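Local coordinates for protein abietadiene synthase, chloroplastic (Abies grandis, PDB 3S9V) that is a largely helical plant enzyme of the terpene synthase family, joining an N-terminal terpene synthase domain to a metal-binding terpene synthase domain, at residues A[393-398]-A[419-424]; A[401-406]-A[410-415]; A[599-604]-A[644-649]. All blocks are in the same frame, centred on the assembly; numbering follows the deposited sequence.

Contact 1: residues A[393-398]-A[419-424]; sequences YLRNAL and YALKYP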
loop_
_atom_site.group_PDB
_atom_site.type_symbol
_atom_site.label_atom_id
_atom_site.label_comp_id
_atom_site.label_asym_id
_atom_site.label_seq_id
_atom_site.Cartn_x
_atom_site.Cartn_y
_atom_site.Cartn_z
ATOM N N TYR A 393 -13.512 4.264 10.758
ATOM C CA TYR A 393 -13.421 2.894 11.225
ATOM C C TYR A 393 -12.023 2.505 11.716
ATOM O O TYR A 393 -11.893 1.807 12.721
ATOM C CB TYR A 393 -13.871 1.942 10.120
ATOM C CG TYR A 393 -13.727 0.485 10.478
ATOM C CD1 TYR A 393 -12.488 -0.152 10.398
ATOM C CD2 TYR A 393 -14.827 -0.257 10.910
ATOM C CE1 TYR A 393 -12.343 -1.488 10.735
ATOM C CE2 TYR A 393 -14.694 -1.600 11.253
ATOM C CZ TYR A 393 -13.449 -2.208 11.162
ATOM O OH TYR A 393 -13.309 -3.535 11.488
ATOM N N LEU A 394 -10.981 2.940 11.014
ATOM C CA LEU A 394 -9.624 2.601 11.431
ATOM C C LEU A 394 -9.248 3.300 12.729
ATOM O O LEU A 394 -8.584 2.708 13.581
ATOM C CB LEU A 394 -8.607 2.947 10.335
ATOM C CG LEU A 394 -8.622 2.030 9.107
ATOM C CD1 LEU A 394 -7.621 2.533 8.090
ATOM C CD2 LEU A 394 -8.298 0.596 9.516
ATOM N N ARG A 395 -9.679 4.551 12.882
ATOM C CA ARG A 395 -9.382 5.316 14.089
ATOM C C ARG A 395 -10.127 4.770 15.291
ATOM O O ARG A 395 -9.612 4.784 16.411
ATOM C CB ARG A 395 -9.715 6.798 13.897
ATOM C CG ARG A 395 -8.709 7.509 13.015
ATOM C CD ARG A 395 -8.962 8.995 12.915
ATOM N NE ARG A 395 -7.973 9.637 12.048
ATOM C CZ ARG A 395 -6.667 9.702 12.305
ATOM N NH1 ARG A 395 -6.169 9.165 13.413
ATOM N NH2 ARG A 395 -5.852 10.300 11.447
ATOM N N ASN A 396 -11.342 4.286 15.067
ATOM C CA ASN A 396 -12.105 3.727 16.169
ATOM C C ASN A 396 -11.532 2.351 16.528
ATOM O O ASN A 396 -11.725 1.857 17.639
ATOM C CB ASN A 396 -13.579 3.603 15.792
ATOM C CG ASN A 396 -14.446 3.231 16.974
ATOM O OD1 ASN A 396 -14.575 3.995 17.930
ATOM N ND2 ASN A 396 -15.039 2.046 16.921
ATOM N N ALA A 397 -10.813 1.746 15.586
ATOM C CA ALA A 397 -10.215 0.434 15.808
ATOM C C ALA A 397 -8.904 0.514 16.591
ATOM O O ALA A 397 -8.592 -0.382 17.375
ATOM C CB ALA A 397 -9.985 -0.266 14.477
ATOM N N LEU A 398 -8.137 1.581 16.375
ATOM C CA LEU A 398 -6.865 1.759 17.072
ATOM C C LEU A 398 -7.054 1.980 18.567
ATOM O O LEU A 398 -6.080 2.132 19.305
ATOM C CB LEU A 398 -6.087 2.944 16.494
ATOM C CG LEU A 398 -5.426 2.791 15.125
ATOM C CD1 LEU A 398 -4.755 4.103 14.750
ATOM C CD2 LEU A 398 -4.411 1.660 15.162
ATOM N N TYR A 419 0.647 4.161 10.441
ATOM C CA TYR A 419 1.415 4.770 9.360
ATOM C C TYR A 419 0.487 5.288 8.261
ATOM O O TYR A 419 0.583 6.443 7.842
ATOM C CB TYR A 419 2.397 3.774 8.743
ATOM C CG TYR A 419 3.223 4.408 7.643
ATOM C CD1 TYR A 419 4.302 5.239 7.950
ATOM C CD2 TYR A 419 2.867 4.259 6.302
ATOM C CE1 TYR A 419 5.002 5.914 6.948
ATOM C CE2 TYR A 419 3.558 4.931 5.291
ATOM C CZ TYR A 419 4.622 5.758 5.622
ATOM O OH TYR A 419 5.295 6.440 4.632
ATOM N N ALA A 420 -0.414 4.423 7.806
ATOM C CA ALA A 420 -1.359 4.778 6.756
ATOM C C ALA A 420 -2.213 5.990 7.095
ATOM O O ALA A 420 -2.529 6.785 6.216
ATOM C CB ALA A 420 -2.258 3.590 6.433
ATOM N N LEU A 421 -2.592 6.136 8.360
ATOM C CA LEU A 421 -3.420 7.266 8.757
ATOM C C LEU A 421 -2.646 8.565 8.909
ATOM O O LEU A 421 -3.146 9.631 8.546
ATOM C CB LEU A 421 -4.176 6.959 10.055
ATOM C CG LEU A 421 -5.355 5.995 9.865
ATOM C CD1 LEU A 421 -6.031 5.720 11.199
ATOM C CD2 LEU A 421 -6.346 6.604 8.884
ATOM N N LYS A 422 -1.424 8.483 9.427
ATOM C CA LYS A 422 -0.624 9.685 9.610
ATOM C C LYS A 422 0.129 10.076 8.338
ATOM O O LYS A 422 0.302 11.260 8.054
ATOM C CB LYS A 422 0.359 9.496 10.769
ATOM C CG LYS A 422 1.036 10.777 11.220
ATOM C CD LYS A 422 1.931 10.520 12.418
ATOM C CE LYS A 422 2.592 11.797 12.904
ATOM N NZ LYS A 422 3.481 11.530 14.071
ATOM N N TYR A 423 0.567 9.083 7.568
ATOM C CA TYR A 423 1.293 9.346 6.326
ATOM C C TYR A 423 0.596 8.764 5.094
ATOM O O TYR A 423 1.084 7.800 4.483
ATOM C CB TYR A 423 2.714 8.789 6.432
ATOM C CG TYR A 423 3.507 9.405 7.565
ATOM C CD1 TYR A 423 3.861 10.753 7.540
ATOM C CD2 TYR A 423 3.863 8.648 8.680
ATOM C CE1 TYR A 423 4.549 11.342 8.604
ATOM C CE2 TYR A 423 4.552 9.226 9.751
ATOM C CZ TYR A 423 4.890 10.573 9.707
ATOM O OH TYR A 423 5.557 11.147 10.767
ATOM N N PRO A 424 -0.562 9.342 4.717
ATOM C CA PRO A 424 -1.344 8.902 3.557
ATOM C C PRO A 424 -0.557 9.101 2.267
ATOM O O PRO A 424 0.540 9.653 2.274
ATOM C CB PRO A 424 -2.573 9.815 3.583
ATOM C CG PRO A 424 -2.679 10.234 4.996
ATOM C CD PRO A 424 -1.251 10.445 5.408
#

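Contact 2: residues A[401-406]-A[410-415]; sequences VDAFDK and KKNIRG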
loop_
_atom_site.group_PDB
_atom_site.type_symbol
_atom_site.label_atom_id
_atom_site.label_comp_id
_atom_site.label_asym_id
_atom_site.label_seq_id
_atom_site.Cartn_x
_atom_site.Cartn_y
_atom_site.Cartn_z
ATOM N N VAL A 401 -7.365 -2.108 19.529
ATOM C CA VAL A 401 -6.371 -3.032 18.992
ATOM C C VAL A 401 -4.985 -2.667 19.517
ATOM O O VAL A 401 -4.608 -1.499 19.531
ATOM C CB VAL A 401 -6.355 -3.008 17.447
ATOM C CG1 VAL A 401 -5.402 -4.084 16.916
ATOM C CG2 VAL A 401 -7.765 -3.229 16.909
ATOM N N ASP A 402 -4.230 -3.672 19.945
ATOM C CA ASP A 402 -2.900 -3.443 20.495
ATOM C C ASP A 402 -1.777 -3.819 19.535
ATOM O O ASP A 402 -1.920 -4.738 18.724
ATOM C CB ASP A 402 -2.741 -4.230 21.798
ATOM C CG ASP A 402 -3.855 -3.943 22.790
ATOM O OD1 ASP A 402 -4.045 -2.758 23.144
ATOM O OD2 ASP A 402 -4.538 -4.904 23.216
ATOM N N ALA A 403 -0.659 -3.103 19.638
ATOM C CA ALA A 403 0.498 -3.360 18.789
ATOM C C ALA A 403 1.071 -4.742 19.068
ATOM O O ALA A 403 1.178 -5.167 20.221
ATOM C CB ALA A 403 1.569 -2.296 19.011
ATOM N N PHE A 404 1.433 -5.439 17.995
ATOM C CA PHE A 404 1.992 -6.784 18.080
ATOM C C PHE A 404 1.105 -7.753 18.879
ATOM O O PHE A 404 1.610 -8.663 19.542
ATOM C CB PHE A 404 3.400 -6.726 18.691
ATOM C CG PHE A 404 4.300 -5.713 18.042
ATOM C CD1 PHE A 404 4.434 -4.434 18.582
ATOM C CD2 PHE A 404 4.998 -6.027 16.877
ATOM C CE1 PHE A 404 5.251 -3.478 17.970
ATOM C CE2 PHE A 404 5.816 -5.080 16.255
ATOM C CZ PHE A 404 5.942 -3.803 16.803
ATOM N N ASP A 405 -0.211 -7.562 18.805
ATOM C CA ASP A 405 -1.160 -8.421 19.520
ATOM C C ASP A 405 -0.841 -9.891 19.275
ATOM O O ASP A 405 -0.865 -10.360 18.134
ATOM C CB ASP A 405 -2.594 -8.125 19.075
ATOM C CG ASP A 405 -3.621 -8.929 19.854
ATOM O OD1 ASP A 405 -3.663 -10.166 19.698
ATOM O OD2 ASP A 405 -4.388 -8.325 20.634
ATOM N N LYS A 406 -0.558 -10.614 20.353
ATOM C CA LYS A 406 -0.194 -12.022 20.265
ATOM C C LYS A 406 -1.260 -12.941 19.676
ATOM O O LYS A 406 -0.972 -14.090 19.335
ATOM C CB LYS A 406 0.215 -12.548 21.647
ATOM C CG LYS A 406 -0.932 -12.683 22.642
ATOM C CD LYS A 406 -0.481 -13.435 23.893
ATOM C CE LYS A 406 -1.663 -13.778 24.795
ATOM N NZ LYS A 406 -1.286 -14.640 25.955
ATOM N N LYS A 410 -1.593 -11.085 11.849
ATOM C CA LYS A 410 -0.675 -10.122 11.228
ATOM C C LYS A 410 0.342 -9.746 12.303
ATOM O O LYS A 410 -0.029 -9.595 13.468
ATOM C CB LYS A 410 -1.421 -8.851 10.809
ATOM C CG LYS A 410 -2.306 -8.992 9.586
ATOM C CD LYS A 410 -1.482 -8.998 8.320
ATOM C CE LYS A 410 -2.369 -8.881 7.093
ATOM N NZ LYS A 410 -1.541 -8.743 5.867
ATOM N N LYS A 411 1.606 -9.576 11.925
ATOM C CA LYS A 411 2.637 -9.223 12.902
ATOM C C LYS A 411 2.321 -7.935 13.675
ATOM O O LYS A 411 2.451 -7.896 14.895
ATOM C CB LYS A 411 3.996 -9.085 12.213
ATOM C CG LYS A 411 5.117 -8.652 13.147
ATOM C CD LYS A 411 6.445 -8.545 12.413
ATOM C CE LYS A 411 7.539 -8.010 13.334
ATOM N NZ LYS A 411 8.876 -7.929 12.670
ATOM N N ASN A 412 1.910 -6.882 12.975
ATOM C CA ASN A 412 1.587 -5.622 13.642
ATOM C C ASN A 412 0.715 -4.741 12.758
ATOM O O ASN A 412 1.189 -3.776 12.162
ATOM C CB ASN A 412 2.867 -4.867 14.021
ATOM C CG ASN A 412 2.587 -3.602 14.837
ATOM O OD1 ASN A 412 1.599 -3.526 15.573
ATOM N ND2 ASN A 412 3.472 -2.618 14.727
ATOM N N ILE A 413 -0.566 -5.073 12.691
ATOM C CA ILE A 413 -1.496 -4.320 11.878
ATOM C C ILE A 413 -1.625 -2.892 12.403
ATOM O O ILE A 413 -1.790 -1.951 11.623
ATOM C CB ILE A 413 -2.884 -5.014 11.847
ATOM C CG1 ILE A 413 -3.690 -4.500 10.660
ATOM C CG2 ILE A 413 -3.635 -4.773 13.154
ATOM C CD1 ILE A 413 -3.050 -4.809 9.320
ATOM N N ARG A 414 -1.531 -2.721 13.721
ATOM C CA ARG A 414 -1.644 -1.387 14.303
ATOM C C ARG A 414 -0.589 -0.467 13.709
ATOM O O ARG A 414 -0.865 0.691 13.397
ATOM C CB ARG A 414 -1.477 -1.434 15.819
ATOM C CG ARG A 414 -1.768 -0.103 16.498
ATOM C CD ARG A 414 -1.267 -0.087 17.930
ATOM N NE ARG A 414 -1.567 1.176 18.597
ATOM C CZ ARG A 414 -2.783 1.558 18.966
ATOM N NH1 ARG A 414 -3.822 0.773 18.738
ATOM N NH2 ARG A 414 -2.961 2.726 19.564
ATOM N N GLY A 415 0.624 -0.986 13.553
ATOM C CA GLY A 415 1.692 -0.189 12.982
ATOM C C GLY A 415 1.384 0.216 11.549
ATOM O O GLY A 415 1.703 1.328 11.124
HETATM O O HOH W 1 -1.010 -5.301 15.762
#

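Contact 3: residues A[599-604]-A[644-649]; sequences LGYIQN and VVLISA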
loop_
_atom_site.group_PDB
_atom_site.type_symbol
_atom_site.label_atom_id
_atom_site.label_comp_id
_atom_site.label_asym_id
_atom_site.label_seq_id
_atom_site.Cartn_x
_atom_site.Cartn_y
_atom_site.Cartn_z
ATOM N N LEU A 599 23.383 25.734 -21.150
ATOM C CA LEU A 599 23.508 26.963 -20.382
ATOM C C LEU A 599 22.319 27.892 -20.632
ATOM O O LEU A 599 21.799 28.505 -19.702
ATOM C CB LEU A 599 24.824 27.672 -20.721
ATOM C CG LEU A 599 25.177 28.915 -19.896
ATOM C CD1 LEU A 599 25.063 28.631 -18.411
ATOM C CD2 LEU A 599 26.585 29.348 -20.238
ATOM N N GLY A 600 21.887 27.990 -21.884
ATOM C CA GLY A 600 20.755 28.839 -22.197
ATOM C C GLY A 600 19.517 28.362 -21.456
ATOM O O GLY A 600 18.734 29.162 -20.936
ATOM N N TYR A 601 19.356 27.043 -21.414
ATOM C CA TYR A 601 18.236 26.385 -20.749
ATOM C C TYR A 601 18.242 26.711 -19.254
ATOM O O TYR A 601 17.227 27.129 -18.682
ATOM C CB TYR A 601 18.352 24.874 -20.965
ATOM C CG TYR A 601 17.361 24.029 -20.201
ATOM C CD1 TYR A 601 16.078 23.793 -20.697
ATOM C CD2 TYR A 601 17.708 23.452 -18.984
ATOM C CE1 TYR A 601 15.169 22.999 -19.997
ATOM C CE2 TYR A 601 16.808 22.662 -18.280
ATOM C CZ TYR A 601 15.541 22.438 -18.790
ATOM O OH TYR A 601 14.655 21.651 -18.087
ATOM N N ILE A 602 19.402 26.521 -18.636
ATOM C CA ILE A 602 19.585 26.787 -17.219
ATOM C C ILE A 602 19.350 28.262 -16.899
ATOM O O ILE A 602 18.794 28.595 -15.845
ATOM C CB ILE A 602 21.003 26.361 -16.774
ATOM C CG1 ILE A 602 21.118 24.839 -16.871
ATOM C CG2 ILE A 602 21.284 26.803 -15.345
ATOM C CD1 ILE A 602 22.404 24.281 -16.302
ATOM N N GLN A 603 19.755 29.142 -17.809
ATOM C CA GLN A 603 19.578 30.579 -17.599
ATOM C C GLN A 603 18.105 30.964 -17.665
ATOM O O GLN A 603 17.640 31.789 -16.888
ATOM C CB GLN A 603 20.344 31.388 -18.648
ATOM C CG GLN A 603 21.849 31.196 -18.638
ATOM C CD GLN A 603 22.543 32.023 -19.709
ATOM O OE1 GLN A 603 23.648 31.695 -20.137
ATOM N NE2 GLN A 603 21.901 33.108 -20.138
ATOM N N ASN A 604 17.378 30.365 -18.602
ATOM C CA ASN A 604 15.964 30.655 -18.758
ATOM C C ASN A 604 15.188 30.116 -17.554
ATOM O O ASN A 604 14.270 30.769 -17.054
ATOM C CB ASN A 604 15.445 30.033 -20.057
ATOM C CG ASN A 604 14.054 30.503 -20.411
ATOM O OD1 ASN A 604 13.117 29.712 -20.478
ATOM N ND2 ASN A 604 13.909 31.803 -20.639
ATOM N N VAL A 644 13.841 23.417 -9.418
ATOM C CA VAL A 644 14.544 22.233 -8.963
ATOM C C VAL A 644 14.321 21.082 -9.953
ATOM O O VAL A 644 15.258 20.391 -10.352
ATOM C CB VAL A 644 14.035 21.820 -7.577
ATOM C CG1 VAL A 644 14.813 20.604 -7.077
ATOM C CG2 VAL A 644 14.160 23.000 -6.616
ATOM N N VAL A 645 13.071 20.895 -10.359
ATOM C CA VAL A 645 12.733 19.841 -11.305
ATOM C C VAL A 645 13.358 20.028 -12.685
ATOM O O VAL A 645 13.988 19.116 -13.218
ATOM C CB VAL A 645 11.203 19.729 -11.482
ATOM C CG1 VAL A 645 10.873 18.807 -12.650
ATOM C CG2 VAL A 645 10.577 19.195 -10.202
ATOM N N LEU A 646 13.187 21.209 -13.262
ATOM C CA LEU A 646 13.703 21.471 -14.593
ATOM C C LEU A 646 15.219 21.323 -14.729
ATOM O O LEU A 646 15.718 20.919 -15.781
ATOM C CB LEU A 646 13.239 22.849 -15.053
ATOM C CG LEU A 646 11.709 22.919 -15.214
ATOM C CD1 LEU A 646 11.279 24.330 -15.592
ATOM C CD2 LEU A 646 11.256 21.929 -16.276
ATOM N N ILE A 647 15.958 21.632 -13.674
ATOM C CA ILE A 647 17.399 21.477 -13.754
ATOM C C ILE A 647 17.796 20.021 -13.470
ATOM O O ILE A 647 18.667 19.473 -14.141
ATOM C CB ILE A 647 18.105 22.463 -12.810
ATOM C CG1 ILE A 647 17.728 23.893 -13.230
ATOM C CG2 ILE A 647 19.615 22.260 -12.871
ATOM C CD1 ILE A 647 18.461 24.982 -12.509
ATOM N N SER A 648 17.133 19.382 -12.506
ATOM C CA SER A 648 17.418 17.982 -12.186
ATOM C C SER A 648 17.085 17.040 -13.362
ATOM O O SER A 648 17.755 16.024 -13.559
ATOM C CB SER A 648 16.606 17.541 -10.964
ATOM O OG SER A 648 16.971 18.262 -9.804
ATOM N N ALA A 649 16.047 17.384 -14.130
ATOM C CA ALA A 649 15.597 16.586 -15.271
ATOM C C ALA A 649 16.647 16.400 -16.370
ATOM O O ALA A 649 16.441 15.628 -17.306
ATOM C CB ALA A 649 14.334 17.208 -15.870
#

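Contact 1: residues A[393-398]-A[419-424]
Leu421 points its isobutyl end at segment 393-398, where Leu394, Arg395 and Leu398 receive it, and a single methyl, CD1, does most of the touching. The three partners meet it differently. Leu394 offers the root of its side chain, with CB 3.9 Å from Leu421 CD1. Leu398 meets it tip to tip, the two CD1 atoms 4.1 Å apart. Arg395 passes obliquely across the leucine, and its aliphatic part makes the closest approach, CG lying 3.7 Å from Leu421 CD1. The helices involved, 381-397 and 413-422, follow one another in the N-terminal terpene synthase domain, a family of the six-hairpin clan of alpha-helical folds. Helix 363-373 packs beside both of them, meeting Leu394 through Asn370 and Ala420 through Leu367. In Arg395, CG sits beside the backbone N, anti to the carbonyl carbon (chi1 -74°), and the chain then runs extended to NE. The turn at its end (chi4 -64°) lays one face of the guanidinium over Leu421, whose CD1 is 4.1 Å above the plane and offset toward its rim. NH2 comes to 4.0 Å from Leu421 CB, a van der Waals approach without a hydrogen bond between the segments. Just beyond Leu421, Lys422 forms a salt bridge to Glu771 and Tyr423 OH is hydrogen-bonded to His775, which ties the end of helix 413-422 to helix 768-781.

Contact 2: residues A[401-406]-A[410-415]
Asn412 is the N-cap of helix 413-422, and the side chain that caps the helix also receives the type II beta turn running from Asp402 to Asp405. Its OD1 accepts from Phe404 N at 3.1 Å, the donor standing above the amide carbonyl plane, 53° out of it. The same oxygen takes a weak capping bond from Gly415 N at 3.4 Å, and water 1 donates to it as well. With CG anti to the backbone N (chi1 -175°), the Asn412 amide swings toward the turn and lies over the face of the Phe404 ring. The two planes are nearly parallel, 19° apart, with Asn412 CG 3.7 Å above the centre of the ring. ND2 lies over this face too, while its hydrogen bond goes to Asn440, so both ends of the amide are engaged and its rotation should be well fixed. A CA-H...O contact of 3.4 Å from Phe404 CA to Lys411 O adds to the grip on the turn. Water 1 bridges the segments by also donating to Asp402 O, at 3.1 Å. Arg414 runs extended past Ala403, its CD 3.8 Å from Ala403 CB, toward a salt bridge of NE with Glu418 and a hydrogen bond of NH1 to Leu398 O. On the apolar side, Val401 CG1 touches Ile413 CG2 at 4.2 Å, and Ile413 rests in turn on helix 363-373. The whole is an asparagine N-cap at the start of a helix, here serving also to dock the turn in the loop that connects helices 381-397 and 413-422.

Contact 3: residues A[599-604]-A[644-649]
Tyr601 reaches from helix 599-621 to helix 641-648 and gives its phenol proton to a main-chain oxygen, OH to Leu646 O measuring 2.6 Å. Because CG is anti to the backbone N (chi1 173°), the ring extends from its own helix to the other. The acceptor sits in the plane of the ring at its edge, also 3.2 Å from CE2, and the hydroxyl is tilted 32° from the carbonyl plane. The side chain of Leu646 accompanies the bond, with CB 3.6 Å from Tyr601 OH. Next along the helix, Ile602 meets Ile647 more loosely, CG2 to CD1 at 4.4 Å. Both isoleucines also pack on Phe583 and Ile586 of helix 570-594, so this third helix fills in beside the pair within the all-helical metal-binding domain. Within the second helix, Ser648 OG folds back to Val644 O at 2.8 Å, and the backbone N of Ser648 reaches that oxygen from the opposite face. In this buried setting the one hydrogen bond between the segments runs from the Tyr601 hydroxyl to the carbonyl of Leu646, so the polarity of the contact is directed at the backbone of helix 641-648, while the rest of the interface is apolar.

In the fold
Contacts 1 and 2 share helix 413-422 and lie in the N-terminal terpene synthase domain, contact 2 being nested inside the loop that contact 1 closes. They touch each other, probably also joined by the hydrogen bond between Arg414 and Leu398. Contact 1 is partly buried and rests on leucine packing and an arginine laid over it, with no hydrogen bond across, whereas contact 2 lies at the surface and relies on a cap, a turn and a water. Contact 3, in the metal-binding domain, shares no helix with them; its centre is about 40 Å from that of contact 1 and 47 Å from that of contact 2. It is buried, and combines isoleucine packing with one short side-chain-to-backbone hydrogen bond.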